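Local structure of phosphatidylserine synthase (Haemophilus influenzae, 3HSI) at residues P284-H289 with R385-D390; Q261-L266 with T378-N383; S247-L252 with N257-V262; K272-C277 with H289-L294. The protein is an enzyme of the phospholipase D superfamily, built on two mixed beta sheets flanked by helices. All blocks are in the same frame, centred on the assembly; numbering follows the deposited sequence.

Contact 1 of 4, residues P284-H289 with R385-D390; sequences PRTLQH and RAWRLD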
loop_
_atom_site.group_PDB
_atom_site.type_symbol
_atom_site.label_atom_id
_atom_site.label_comp_id
_atom_site.label_asym_id
_atom_site.label_seq_id
_atom_site.Cartn_x
_atom_site.Cartn_y
_atom_site.Cartn_z
ATOM N N PRO C 284 7.918 12.005 -4.487
ATOM C CA PRO C 284 7.144 11.962 -3.272
ATOM C C PRO C 284 6.840 13.393 -2.858
ATOM O O PRO C 284 7.654 14.282 -3.115
ATOM C CB PRO C 284 8.097 11.314 -2.251
ATOM C CG PRO C 284 9.248 10.815 -3.013
ATOM C CD PRO C 284 9.303 11.525 -4.307
ATOM N N ARG C 285 5.667 13.625 -2.251
ATOM C CA ARG C 285 5.289 14.952 -1.754
ATOM C C ARG C 285 6.347 15.558 -0.868
ATOM O O ARG C 285 6.599 16.751 -0.958
ATOM C CB ARG C 285 3.907 14.938 -0.997
ATOM N N THR C 286 6.972 14.755 -0.008
ATOM C CA THR C 286 8.015 15.272 0.883
ATOM C C THR C 286 9.174 15.887 0.078
ATOM O O THR C 286 9.749 16.858 0.512
ATOM C CB THR C 286 8.570 14.195 1.898
ATOM O OG1 THR C 286 9.558 14.799 2.756
ATOM C CG2 THR C 286 9.239 12.989 1.171
ATOM N N LEU C 287 9.502 15.326 -1.084
ATOM C CA LEU C 287 10.620 15.843 -1.867
ATOM C C LEU C 287 10.187 17.062 -2.665
ATOM O O LEU C 287 10.989 17.982 -2.912
ATOM C CB LEU C 287 11.215 14.760 -2.784
ATOM C CG LEU C 287 12.087 13.699 -2.091
ATOM C CD1 LEU C 287 12.948 12.982 -3.111
ATOM C CD2 LEU C 287 12.977 14.259 -0.971
ATOM N N GLN C 288 8.904 17.101 -3.020
ATOM C CA GLN C 288 8.374 18.236 -3.742
ATOM C C GLN C 288 8.408 19.483 -2.845
ATOM O O GLN C 288 8.847 20.567 -3.268
ATOM C CB GLN C 288 6.951 17.951 -4.210
ATOM C CG GLN C 288 6.797 16.882 -5.315
ATOM C CD GLN C 288 5.309 16.639 -5.623
ATOM O OE1 GLN C 288 4.541 17.596 -5.817
ATOM N NE2 GLN C 288 4.892 15.371 -5.628
ATOM N N HIS C 289 7.964 19.317 -1.605
ATOM C CA HIS C 289 8.040 20.374 -0.620
ATOM C C HIS C 289 9.485 20.855 -0.423
ATOM O O HIS C 289 9.740 22.045 -0.310
ATOM C CB HIS C 289 7.491 19.879 0.712
ATOM C CG HIS C 289 6.062 19.401 0.662
ATOM N ND1 HIS C 289 5.071 20.046 -0.058
ATOM C CD2 HIS C 289 5.449 18.362 1.291
ATOM C CE1 HIS C 289 3.913 19.424 0.129
ATOM N NE2 HIS C 289 4.117 18.395 0.939
ATOM N N ARG C 385 6.495 4.990 -4.570
ATOM C CA ARG C 385 6.797 3.527 -4.446
ATOM C C ARG C 385 8.077 3.291 -3.658
ATOM O O ARG C 385 8.135 2.441 -2.755
ATOM C CB ARG C 385 7.095 2.894 -5.822
ATOM C CG ARG C 385 5.924 2.470 -6.648
ATOM C CD ARG C 385 6.373 1.395 -7.637
ATOM N NE ARG C 385 6.583 0.114 -6.954
ATOM C CZ ARG C 385 5.607 -0.707 -6.584
ATOM N NH1 ARG C 385 4.342 -0.382 -6.820
ATOM N NH2 ARG C 385 5.885 -1.847 -5.957
ATOM N N ALA C 386 9.130 3.998 -4.080
ATOM C CA ALA C 386 10.436 3.953 -3.411
ATOM C C ALA C 386 10.323 4.385 -1.940
ATOM O O ALA C 386 11.007 3.848 -1.073
ATOM C CB ALA C 386 11.436 4.809 -4.158
ATOM N N TRP C 387 9.420 5.307 -1.638
ATOM C CA TRP C 387 9.276 5.766 -0.246
ATOM C C TRP C 387 8.485 4.845 0.680
ATOM O O TRP C 387 8.410 5.073 1.904
ATOM C CB TRP C 387 8.675 7.180 -0.201
ATOM C CG TRP C 387 9.698 8.210 0.191
ATOM C CD1 TRP C 387 9.699 8.982 1.324
ATOM C CD2 TRP C 387 10.884 8.559 -0.538
ATOM N NE1 TRP C 387 10.816 9.791 1.341
ATOM C CE2 TRP C 387 11.558 9.544 0.210
ATOM C CE3 TRP C 387 11.456 8.110 -1.740
ATOM C CZ2 TRP C 387 12.775 10.102 -0.212
ATOM C CZ3 TRP C 387 12.665 8.655 -2.154
ATOM C CH2 TRP C 387 13.302 9.645 -1.401
ATOM N N ARG C 388 7.874 3.806 0.135
ATOM C CA ARG C 388 6.978 3.051 0.972
ATOM C C ARG C 388 7.021 1.583 0.672
ATOM O O ARG C 388 6.949 0.766 1.586
ATOM C CB ARG C 388 5.550 3.597 0.783
ATOM C CG ARG C 388 4.535 3.029 1.689
ATOM C CD ARG C 388 3.129 3.510 1.268
ATOM N NE ARG C 388 2.795 4.876 1.695
ATOM C CZ ARG C 388 3.027 5.990 0.990
ATOM N NH1 ARG C 388 3.638 5.944 -0.196
ATOM N NH2 ARG C 388 2.662 7.174 1.476
ATOM N N LEU C 389 7.108 1.242 -0.607
ATOM C CA LEU C 389 6.915 -0.146 -1.012
ATOM C C LEU C 389 8.214 -0.912 -1.309
ATOM O O LEU C 389 8.354 -2.056 -0.881
ATOM C CB LEU C 389 5.955 -0.237 -2.197
ATOM C CG LEU C 389 4.619 0.504 -2.025
ATOM C CD1 LEU C 389 3.827 0.534 -3.328
ATOM C CD2 LEU C 389 3.798 -0.133 -0.898
ATOM N N ASP C 390 9.160 -0.295 -2.011
ATOM C CA ASP C 390 10.289 -1.087 -2.590
ATOM C C ASP C 390 11.548 -1.155 -1.724
ATOM O O ASP C 390 11.766 -0.306 -0.855
ATOM C CB ASP C 390 10.651 -0.596 -3.993
ATOM C CG ASP C 390 9.470 -0.640 -4.976
ATOM O OD1 ASP C 390 8.545 -1.459 -4.820
ATOM O OD2 ASP C 390 9.473 0.138 -5.946
#

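Contact 2 of 4, residues Q261-L266 with T378-N383; sequences QVIEDL and TGNNLN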
loop_
_atom_site.group_PDB
_atom_site.type_symbol
_atom_site.label_atom_id
_atom_site.label_comp_id
_atom_site.label_asym_id
_atom_site.label_seq_id
_atom_site.Cartn_x
_atom_site.Cartn_y
_atom_site.Cartn_z
ATOM N N GLN C 261 15.681 8.800 4.702
ATOM C CA GLN C 261 16.084 9.847 5.643
ATOM C C GLN C 261 17.306 10.599 5.114
ATOM O O GLN C 261 17.333 11.821 5.156
ATOM C CB GLN C 261 16.368 9.261 7.042
ATOM C CG GLN C 261 15.149 9.211 7.946
ATOM C CD GLN C 261 15.239 8.122 9.044
ATOM O OE1 GLN C 261 16.334 7.677 9.418
ATOM N NE2 GLN C 261 14.077 7.683 9.542
ATOM N N VAL C 262 18.303 9.873 4.597
ATOM C CA VAL C 262 19.465 10.518 3.985
ATOM C C VAL C 262 19.126 11.393 2.769
ATOM O O VAL C 262 19.556 12.536 2.667
ATOM C CB VAL C 262 20.595 9.490 3.660
ATOM C CG1 VAL C 262 21.628 10.100 2.719
ATOM C CG2 VAL C 262 21.265 9.026 4.966
ATOM N N ILE C 263 18.332 10.883 1.846
ATOM C CA ILE C 263 17.885 11.719 0.726
ATOM C C ILE C 263 17.152 13.012 1.182
ATOM O O ILE C 263 17.481 14.141 0.735
ATOM C CB ILE C 263 17.045 10.868 -0.275
ATOM C CG1 ILE C 263 17.925 9.712 -0.800
ATOM C CG2 ILE C 263 16.460 11.749 -1.396
ATOM C CD1 ILE C 263 17.157 8.501 -1.450
ATOM N N GLU C 264 16.186 12.859 2.088
ATOM C CA GLU C 264 15.458 14.014 2.607
ATOM C C GLU C 264 16.438 15.006 3.217
ATOM O O GLU C 264 16.335 16.203 2.988
ATOM C CB GLU C 264 14.388 13.594 3.639
ATOM C CG GLU C 264 13.326 12.653 3.031
ATOM C CD GLU C 264 12.274 12.168 4.024
ATOM O OE1 GLU C 264 12.185 12.757 5.116
ATOM O OE2 GLU C 264 11.525 11.200 3.714
ATOM N N ASP C 265 17.406 14.503 3.969
ATOM C CA ASP C 265 18.386 15.371 4.599
ATOM C C ASP C 265 19.380 16.001 3.605
ATOM O O ASP C 265 19.847 17.117 3.821
ATOM C CB ASP C 265 19.124 14.630 5.734
ATOM C CG ASP C 265 18.200 14.332 6.940
ATOM O OD1 ASP C 265 17.100 14.955 7.041
ATOM O OD2 ASP C 265 18.559 13.485 7.790
ATOM N N LEU C 266 19.710 15.278 2.545
ATOM C CA LEU C 266 20.541 15.819 1.478
ATOM C C LEU C 266 19.846 17.046 0.857
ATOM O O LEU C 266 20.455 18.092 0.710
ATOM C CB LEU C 266 20.889 14.742 0.441
ATOM C CG LEU C 266 21.969 13.680 0.767
ATOM C CD1 LEU C 266 22.022 12.587 -0.320
ATOM C CD2 LEU C 266 23.359 14.317 0.864
ATOM N N THR C 378 22.272 5.658 -6.588
ATOM C CA THR C 378 21.169 4.951 -6.050
ATOM C C THR C 378 20.347 4.338 -7.148
ATOM O O THR C 378 20.332 4.840 -8.281
ATOM C CB THR C 378 20.333 5.867 -5.135
ATOM O OG1 THR C 378 19.406 5.080 -4.403
ATOM C CG2 THR C 378 19.584 6.983 -5.909
ATOM N N GLY C 379 19.682 3.236 -6.827
ATOM C CA GLY C 379 18.674 2.706 -7.712
ATOM C C GLY C 379 17.319 3.318 -7.409
ATOM O O GLY C 379 16.337 2.974 -8.056
ATOM N N ASN C 380 17.272 4.253 -6.464
ATOM C CA ASN C 380 15.995 4.864 -6.019
ATOM C C ASN C 380 15.418 5.813 -7.103
ATOM O O ASN C 380 16.063 6.765 -7.526
ATOM C CB ASN C 380 16.214 5.551 -4.657
ATOM C CG ASN C 380 14.927 6.043 -4.013
ATOM O OD1 ASN C 380 14.071 6.653 -4.655
ATOM N ND2 ASN C 380 14.800 5.795 -2.729
ATOM N N ASN C 381 14.201 5.518 -7.562
ATOM C CA ASN C 381 13.526 6.309 -8.599
ATOM C C ASN C 381 12.973 7.613 -8.054
ATOM O O ASN C 381 12.366 8.389 -8.802
ATOM C CB ASN C 381 12.359 5.519 -9.223
ATOM C CG ASN C 381 12.815 4.382 -10.105
ATOM O OD1 ASN C 381 13.785 4.507 -10.838
ATOM N ND2 ASN C 381 12.107 3.267 -10.052
ATOM N N LEU C 382 13.162 7.889 -6.768
ATOM C CA LEU C 382 12.647 9.151 -6.225
ATOM C C LEU C 382 11.148 9.315 -6.488
ATOM O O LEU C 382 10.671 10.381 -6.935
ATOM C CB LEU C 382 13.437 10.335 -6.794
ATOM C CG LEU C 382 14.923 10.284 -6.395
ATOM C CD1 LEU C 382 15.769 11.309 -7.184
ATOM C CD2 LEU C 382 15.039 10.509 -4.891
ATOM N N ASN C 383 10.402 8.247 -6.204
ATOM C CA ASN C 383 8.937 8.248 -6.349
ATOM C C ASN C 383 8.245 7.702 -5.091
ATOM O O ASN C 383 8.902 7.098 -4.259
ATOM C CB ASN C 383 8.536 7.476 -7.621
ATOM C CG ASN C 383 8.932 6.003 -7.597
ATOM O OD1 ASN C 383 9.551 5.481 -6.653
ATOM N ND2 ASN C 383 8.571 5.317 -8.654
#

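Contact 3 of 4, residues S247-L252 with N257-V262; sequences SPLFGL and NELNQV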
loop_
_atom_site.group_PDB
_atom_site.type_symbol
_atom_site.label_atom_id
_atom_site.label_comp_id
_atom_site.label_asym_id
_atom_site.label_seq_id
_atom_site.Cartn_x
_atom_site.Cartn_y
_atom_site.Cartn_z
ATOM N N SER C 247 29.617 5.832 1.834
ATOM C CA SER C 247 28.762 5.241 2.877
ATOM C C SER C 247 27.585 4.455 2.271
ATOM O O SER C 247 26.725 5.057 1.625
ATOM C CB SER C 247 28.228 6.339 3.803
ATOM O OG SER C 247 27.628 5.799 4.986
ATOM N N PRO C 248 27.534 3.110 2.481
ATOM C CA PRO C 248 26.498 2.266 1.869
ATOM C C PRO C 248 25.195 2.276 2.670
ATOM O O PRO C 248 25.205 2.108 3.876
ATOM C CB PRO C 248 27.109 0.859 1.923
ATOM C CG PRO C 248 27.934 0.859 3.125
ATOM C CD PRO C 248 28.499 2.300 3.240
ATOM N N LEU C 249 24.075 2.404 1.983
ATOM C CA LEU C 249 22.809 2.743 2.650
ATOM C C LEU C 249 21.737 1.795 2.185
ATOM O O LEU C 249 21.736 1.436 1.030
ATOM C CB LEU C 249 22.408 4.180 2.257
ATOM C CG LEU C 249 23.309 5.343 2.703
ATOM C CD1 LEU C 249 22.797 6.675 2.141
ATOM C CD2 LEU C 249 23.369 5.391 4.258
ATOM N N PHE C 250 20.810 1.424 3.068
ATOM C CA PHE C 250 19.684 0.537 2.725
ATOM C C PHE C 250 18.355 1.118 3.229
ATOM O O PHE C 250 18.296 1.753 4.261
ATOM C CB PHE C 250 19.905 -0.896 3.266
ATOM C CG PHE C 250 18.710 -1.819 3.074
ATOM C CD1 PHE C 250 18.396 -2.323 1.809
ATOM C CD2 PHE C 250 17.882 -2.141 4.149
ATOM C CE1 PHE C 250 17.306 -3.143 1.616
ATOM C CE2 PHE C 250 16.782 -2.962 3.973
ATOM C CZ PHE C 250 16.481 -3.462 2.707
ATOM N N GLY C 251 17.287 0.900 2.501
ATOM C CA GLY C 251 15.975 1.302 2.996
ATOM C C GLY C 251 14.904 0.407 2.448
ATOM O O GLY C 251 14.946 0.014 1.271
ATOM N N LEU C 252 13.949 0.078 3.310
ATOM C CA LEU C 252 12.728 -0.568 2.882
ATOM C C LEU C 252 11.599 -0.145 3.800
ATOM O O LEU C 252 11.693 -0.357 4.983
ATOM C CB LEU C 252 12.897 -2.117 2.907
ATOM C CG LEU C 252 11.649 -3.007 2.776
ATOM C CD1 LEU C 252 10.922 -2.757 1.475
ATOM C CD2 LEU C 252 11.975 -4.530 2.948
ATOM N N ASN C 257 13.540 4.292 7.659
ATOM C CA ASN C 257 14.202 4.074 6.379
ATOM C C ASN C 257 15.414 4.987 6.248
ATOM O O ASN C 257 15.274 6.184 5.945
ATOM C CB ASN C 257 13.201 4.324 5.229
ATOM C CG ASN C 257 13.722 3.915 3.884
ATOM O OD1 ASN C 257 14.884 4.218 3.512
ATOM N ND2 ASN C 257 12.843 3.259 3.088
ATOM N N GLU C 258 16.600 4.425 6.461
ATOM C CA GLU C 258 17.807 5.235 6.447
ATOM C C GLU C 258 18.090 5.929 5.103
ATOM O O GLU C 258 18.406 7.117 5.072
ATOM C CB GLU C 258 19.049 4.435 6.878
ATOM C CG GLU C 258 20.265 5.374 6.967
ATOM C CD GLU C 258 21.442 4.806 7.731
ATOM O OE1 GLU C 258 21.926 3.706 7.355
ATOM O OE2 GLU C 258 21.902 5.487 8.685
ATOM N N LEU C 259 17.976 5.184 4.008
ATOM C CA LEU C 259 18.180 5.738 2.688
ATOM C C LEU C 259 17.291 6.946 2.437
ATOM O O LEU C 259 17.780 8.001 2.060
ATOM C CB LEU C 259 17.962 4.679 1.605
ATOM C CG LEU C 259 18.200 5.176 0.169
ATOM C CD1 LEU C 259 19.629 5.729 -0.075
ATOM C CD2 LEU C 259 17.851 4.074 -0.838
ATOM N N ASN C 260 15.991 6.793 2.676
ATOM C CA ASN C 260 15.101 7.924 2.514
ATOM C C ASN C 260 15.341 9.089 3.452
ATOM O O ASN C 260 15.237 10.226 3.033
ATOM C CB ASN C 260 13.652 7.458 2.507
ATOM C CG ASN C 260 13.394 6.533 1.334
ATOM O OD1 ASN C 260 14.168 6.516 0.378
ATOM N ND2 ASN C 260 12.353 5.766 1.402
ATOM N N GLN C 261 15.681 8.800 4.702
ATOM C CA GLN C 261 16.084 9.847 5.643
ATOM C C GLN C 261 17.306 10.599 5.114
ATOM O O GLN C 261 17.333 11.821 5.156
ATOM C CB GLN C 261 16.368 9.261 7.042
ATOM C CG GLN C 261 15.149 9.211 7.946
ATOM C CD GLN C 261 15.239 8.122 9.044
ATOM O OE1 GLN C 261 16.334 7.677 9.418
ATOM N NE2 GLN C 261 14.077 7.683 9.542
ATOM N N VAL C 262 18.303 9.873 4.597
ATOM C CA VAL C 262 19.465 10.518 3.985
ATOM C C VAL C 262 19.126 11.393 2.769
ATOM O O VAL C 262 19.556 12.536 2.667
ATOM C CB VAL C 262 20.595 9.490 3.660
ATOM C CG1 VAL C 262 21.628 10.100 2.719
ATOM C CG2 VAL C 262 21.265 9.026 4.966
HETATM O O HOH W 1 16.942 1.451 6.857
HETATM O O HOH W 2 21.314 1.884 5.774
#

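Contact 4 of 4, residues K272-C277 with H289-L294; sequences KKLVIC and HKIATL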
loop_
_atom_site.group_PDB
_atom_site.type_symbol
_atom_site.label_atom_id
_atom_site.label_comp_id
_atom_site.label_asym_id
_atom_site.label_seq_id
_atom_site.Cartn_x
_atom_site.Cartn_y
_atom_site.Cartn_z
ATOM N N LYS C 272 23.948 25.573 -2.187
ATOM C CA LYS C 272 24.032 26.306 -3.448
ATOM C C LYS C 272 23.200 25.686 -4.572
ATOM O O LYS C 272 22.378 26.369 -5.181
ATOM C CB LYS C 272 25.496 26.406 -3.912
ATOM C CG LYS C 272 26.303 27.415 -3.126
ATOM C CD LYS C 272 27.714 27.489 -3.631
ATOM C CE LYS C 272 28.448 28.648 -2.984
ATOM N NZ LYS C 272 28.308 29.937 -3.721
ATOM N N LYS C 273 23.455 24.413 -4.882
ATOM C CA LYS C 273 22.836 23.775 -6.053
ATOM C C LYS C 273 22.517 22.311 -5.795
ATOM O O LYS C 273 23.288 21.594 -5.160
ATOM C CB LYS C 273 23.687 23.958 -7.345
ATOM C CG LYS C 273 23.086 23.243 -8.563
ATOM C CD LYS C 273 23.208 24.016 -9.896
ATOM C CE LYS C 273 23.354 23.059 -11.078
ATOM N NZ LYS C 273 24.814 22.586 -11.155
ATOM N N LEU C 274 21.351 21.898 -6.272
ATOM C CA LEU C 274 20.902 20.517 -6.220
ATOM C C LEU C 274 20.711 20.070 -7.633
ATOM O O LEU C 274 20.054 20.749 -8.404
ATOM C CB LEU C 274 19.552 20.437 -5.505
ATOM C CG LEU C 274 18.842 19.087 -5.472
ATOM C CD1 LEU C 274 19.734 18.072 -4.765
ATOM C CD2 LEU C 274 17.449 19.233 -4.732
ATOM N N VAL C 275 21.282 18.929 -7.973
ATOM C CA VAL C 275 20.998 18.312 -9.264
ATOM C C VAL C 275 20.299 16.994 -9.012
ATOM O O VAL C 275 20.699 16.248 -8.146
ATOM C CB VAL C 275 22.307 18.061 -10.090
ATOM C CG1 VAL C 275 21.983 17.458 -11.465
ATOM C CG2 VAL C 275 23.089 19.392 -10.259
ATOM N N ILE C 276 19.281 16.690 -9.795
ATOM C CA ILE C 276 18.527 15.456 -9.628
ATOM C C ILE C 276 18.322 14.830 -10.991
ATOM O O ILE C 276 18.013 15.529 -11.968
ATOM C CB ILE C 276 17.123 15.767 -9.065
ATOM C CG1 ILE C 276 17.205 16.445 -7.695
ATOM C CG2 ILE C 276 16.264 14.494 -9.008
ATOM C CD1 ILE C 276 15.831 17.092 -7.265
ATOM N N CYS C 277 18.549 13.524 -11.073
ATOM C CA CYS C 277 18.127 12.720 -12.222
ATOM C C CYS C 277 17.040 11.795 -11.743
ATOM O O CYS C 277 17.174 11.168 -10.691
ATOM C CB CYS C 277 19.287 11.890 -12.748
ATOM S SG CYS C 277 20.309 12.810 -13.910
ATOM N N HIS C 289 7.964 19.317 -1.605
ATOM C CA HIS C 289 8.040 20.374 -0.620
ATOM C C HIS C 289 9.485 20.855 -0.423
ATOM O O HIS C 289 9.740 22.045 -0.310
ATOM C CB HIS C 289 7.491 19.879 0.712
ATOM C CG HIS C 289 6.062 19.401 0.662
ATOM N ND1 HIS C 289 5.071 20.046 -0.058
ATOM C CD2 HIS C 289 5.449 18.362 1.291
ATOM C CE1 HIS C 289 3.913 19.424 0.129
ATOM N NE2 HIS C 289 4.117 18.395 0.939
ATOM N N LYS C 290 10.443 19.937 -0.368
ATOM C CA LYS C 290 11.817 20.369 -0.115
ATOM C C LYS C 290 12.423 21.142 -1.287
ATOM O O LYS C 290 13.214 22.057 -1.089
ATOM C CB LYS C 290 12.689 19.192 0.347
ATOM C CG LYS C 290 12.396 18.799 1.798
ATOM C CD LYS C 290 12.896 17.382 2.077
ATOM C CE LYS C 290 12.691 17.016 3.524
ATOM N NZ LYS C 290 11.225 16.850 3.781
ATOM N N ILE C 291 12.039 20.772 -2.504
ATOM C CA ILE C 291 12.398 21.538 -3.709
ATOM C C ILE C 291 11.841 22.952 -3.642
ATOM O O ILE C 291 12.537 23.926 -3.945
ATOM C CB ILE C 291 11.840 20.887 -4.990
ATOM C CG1 ILE C 291 12.500 19.533 -5.229
ATOM C CG2 ILE C 291 12.053 21.815 -6.192
ATOM C CD1 ILE C 291 13.984 19.617 -5.228
ATOM N N ALA C 292 10.576 23.060 -3.241
ATOM C CA ALA C 292 9.911 24.369 -3.159
ATOM C C ALA C 292 10.634 25.281 -2.167
ATOM O O ALA C 292 10.775 26.498 -2.406
ATOM C CB ALA C 292 8.443 24.213 -2.773
ATOM N N THR C 293 11.127 24.705 -1.077
ATOM C CA THR C 293 11.857 25.506 -0.070
ATOM C C THR C 293 13.173 26.017 -0.623
ATOM O O THR C 293 13.510 27.188 -0.421
ATOM C CB THR C 293 12.152 24.683 1.211
ATOM O OG1 THR C 293 10.925 24.198 1.743
ATOM C CG2 THR C 293 12.865 25.543 2.262
ATOM N N LEU C 294 13.908 25.118 -1.291
ATOM C CA LEU C 294 15.163 25.454 -1.937
ATOM C C LEU C 294 14.958 26.593 -2.909
ATOM O O LEU C 294 15.701 27.551 -2.882
ATOM C CB LEU C 294 15.775 24.255 -2.651
ATOM C CG LEU C 294 16.206 23.116 -1.716
ATOM C CD1 LEU C 294 16.714 21.959 -2.513
ATOM C CD2 LEU C 294 17.273 23.618 -0.626
#

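Contact 1 of 4, residues P284-H289 with R385-D390
Pro284 and Trp387 mark the closest backbone approach, their CA atoms 7.2 Å apart, where helix 285-296 begins opposite a turn whose first three residues, 385-387, coil like a helix without its regular hydrogen bonds. The contact belongs to the PLD-like domain: Pro284 occupies the N-cap position of the helix, and Trp387 sits on the loop joining strands 374-378 and 391-398 of the mixed sheet. One indole supplies the loop's whole share. Pro284 makes a CH-pi contact over one face of it, with CG 3.9 Å from the centroid of the Trp387 six-membered ring and 21° off the normal. Displaced toward the rim, that CG comes 3.7 Å from Trp387 CE3. The next two residues of the helix approach the ring obliquely: Thr286 CG2 lies 3.6 Å from Trp387 NE1, and Leu287 CD1 is 3.8 Å from Trp387 CH2. Thr286 divides its two branches by rotation (chi1 -178°), its methyl going to the indole while OG1 is hydrogen-bonded to Lys290 NZ. The buried indole N-H is satisfied by Glu264 OE2 of helix 258-268, which fixes how the ring can turn. Thr286 also packs on Arg216 of the second subunit. Within the loop, three successive backbone N-H groups, from Arg388 to Asp390, converge on Arg385 O. Arg385 grips Asp390 side-on in a salt bridge that closes the turn: Arg385 NE reaches Asp390 OD2 at 3.1 Å, nearly in the guanidinium plane, while Arg385 NH2 meets the syn lone pair of Asp390 OD1 at 2.9 Å.

Contact 2 of 4, residues Q261-L266 with T378-N383
Ile263 reaches Asn380 and Leu382 by opening its two branches in different directions: at chi1 -60° CG2 stands opposite the backbone N, while CG1 stands opposite the carbonyl carbon and carries CD1 outward. Asn380 answers with its amide carbon trans to its own N (chi1 -172°), which brings the amide up to the helix. Ile263 CD1 then lies 3.8 Å from Asn380 ND2, a methyl against an amide nitrogen, and Ile263 CG2 is 4.0 Å from Leu382 CD2, the one apolar methyl pair; no hydrogen bond crosses. The folding of the loop sets the position of the amide. Asn380 OD1 accepts from Leu382 N in the carbonyl plane, with an N-H...O angle of 152°. This Asx turn, short at 2.6 Å between those two atoms, fixes which end of the amide is which, so that ND2 is the end near Ile263. An ST turn overlaps it at Asn380, whose N is bonded to Thr378 OG1 at 3.1 Å. The turns begin on the last residue of strand 374-378, and the sequence here probably corresponds to the end of the HKD signature of the superfamily; Lys366 NZ is hydrogen-bonded to both Gly379 O and Asn381 OD1. On the helix, Glu264 OE1 forms a salt bridge with Arg216 of the second subunit. Ile263 and Leu382 both touch Leu287 of helix 285-296, Thr378 and Asn380 both reach back to Leu259 of helix 258-268, and on another side of that helix Val262 and Leu266 rest on Leu396 of strand 391-398.

Contact 3 of 4, residues S247-L252 with N257-V262
Leu249 is set among three side chains of the following helix. Its CD1 packs 3.7 Å from Val262 CG1, its CB lies 3.9 Å from Leu259 CD1, and its CD2 runs against the carboxylate end of Glu258, crossing that chain at about a right angle. Water 2 lies between Glu258 OE1 and Phe250 N, whose N-H it accepts. The backbone takes over further along: Gly251 CA comes 3.2 Å from Asn257 OD1, and Leu259 CB lies 3.9 Å from Gly251 N, where the residue has no side chain to stand between strand and helix. Phe250 O faces the first helical turn and accepts a long, weak hydrogen bond from Leu259 N, 3.5 Å away. Water 1 makes a second link, lying within hydrogen-bonding distance of Phe250 O and accepting from Glu258 N at 3.0 Å. This is a tight beta-alpha connection, in which strand 245-252 leads through a short loop into helix 258-268, the two segments running 110° apart with axes 6.4 Å from each other. Asn257 is the N-cap residue. Its OD1 takes the N-H of Asn260 at 2.9 Å and an almost straight 178°, although that donor stands above the carbonyl plane; Asn257 ND2 bonds to Gly253 O in the connecting loop and so fixes the flip of the amide. Farther out, strand 245-252 pairs antiparallel with strand 391-398, while Phe250 points away from helix 258-268 to Phe190 and Leu226.

Contact 4 of 4, residues K272-C277 with H289-L294
Leu274 and Leu294 cross at about a right angle, with Leu274 CD2 meeting Leu294 CD1 at 3.6 Å. The same Leu274 methyl comes 3.5 Å from Ile291 CD1, again across the line of the partner's chain, so one branch of the leucine carries its whole share. Ile276 differs: it reaches straight toward Ile291, tip to tip, and the two CD1 atoms of Ile276 and Ile291 end 3.7 Å apart. Ile291 was modelled in two conformers; its distances are those of one conformer and are to that extent doubtful. Leu274 reaches the helix because its CG is turned trans to its own N (chi1 174°), extending the side chain from the strand. These residues join the first strand and the helix of a beta-alpha-beta crossover, in which strand 273-277 leads to helix 285-296 and then to the parallel neighbour strand 300-306. The segments run 145° apart, closer to antiparallel than to perpendicular, and their axes stay 10.8 Å from each other, a gap bridged by side chains alone. Phe267 of helix 258-268 touches Leu274, Ile276 and Ile291 and adds to the same apolar layer, while Leu274 also meets Val368 and Val370 of the adjoining strand. Every group at the interface is a branched aliphatic chain and no polar bond crosses it; helix and sheet are thus held here by burial of methyl groups, which specify position by shape and not by direction of bonding.

Overall arrangement
Reading from the N terminus, contact 3 comes first, closing a short loop, four residues between its segments, that joins strand 245-252 to helix 258-268. That helix opens contact 2 on residues contact 3 also uses, and contact 2 closes far along at 378-383. Contact 4, between 272-277 and 289-294, is nested inside this long loop. Contact 1 opens within it too, on the helix 285-296 it shares with contact 4, but ends beyond it at 385-390, so it crosses both contact 2 and contact 4. Together they tie two helices and the loop before strand 391-398 to one mixed sheet; contacts 1 and 2 lie about 8 Å apart, centre to centre.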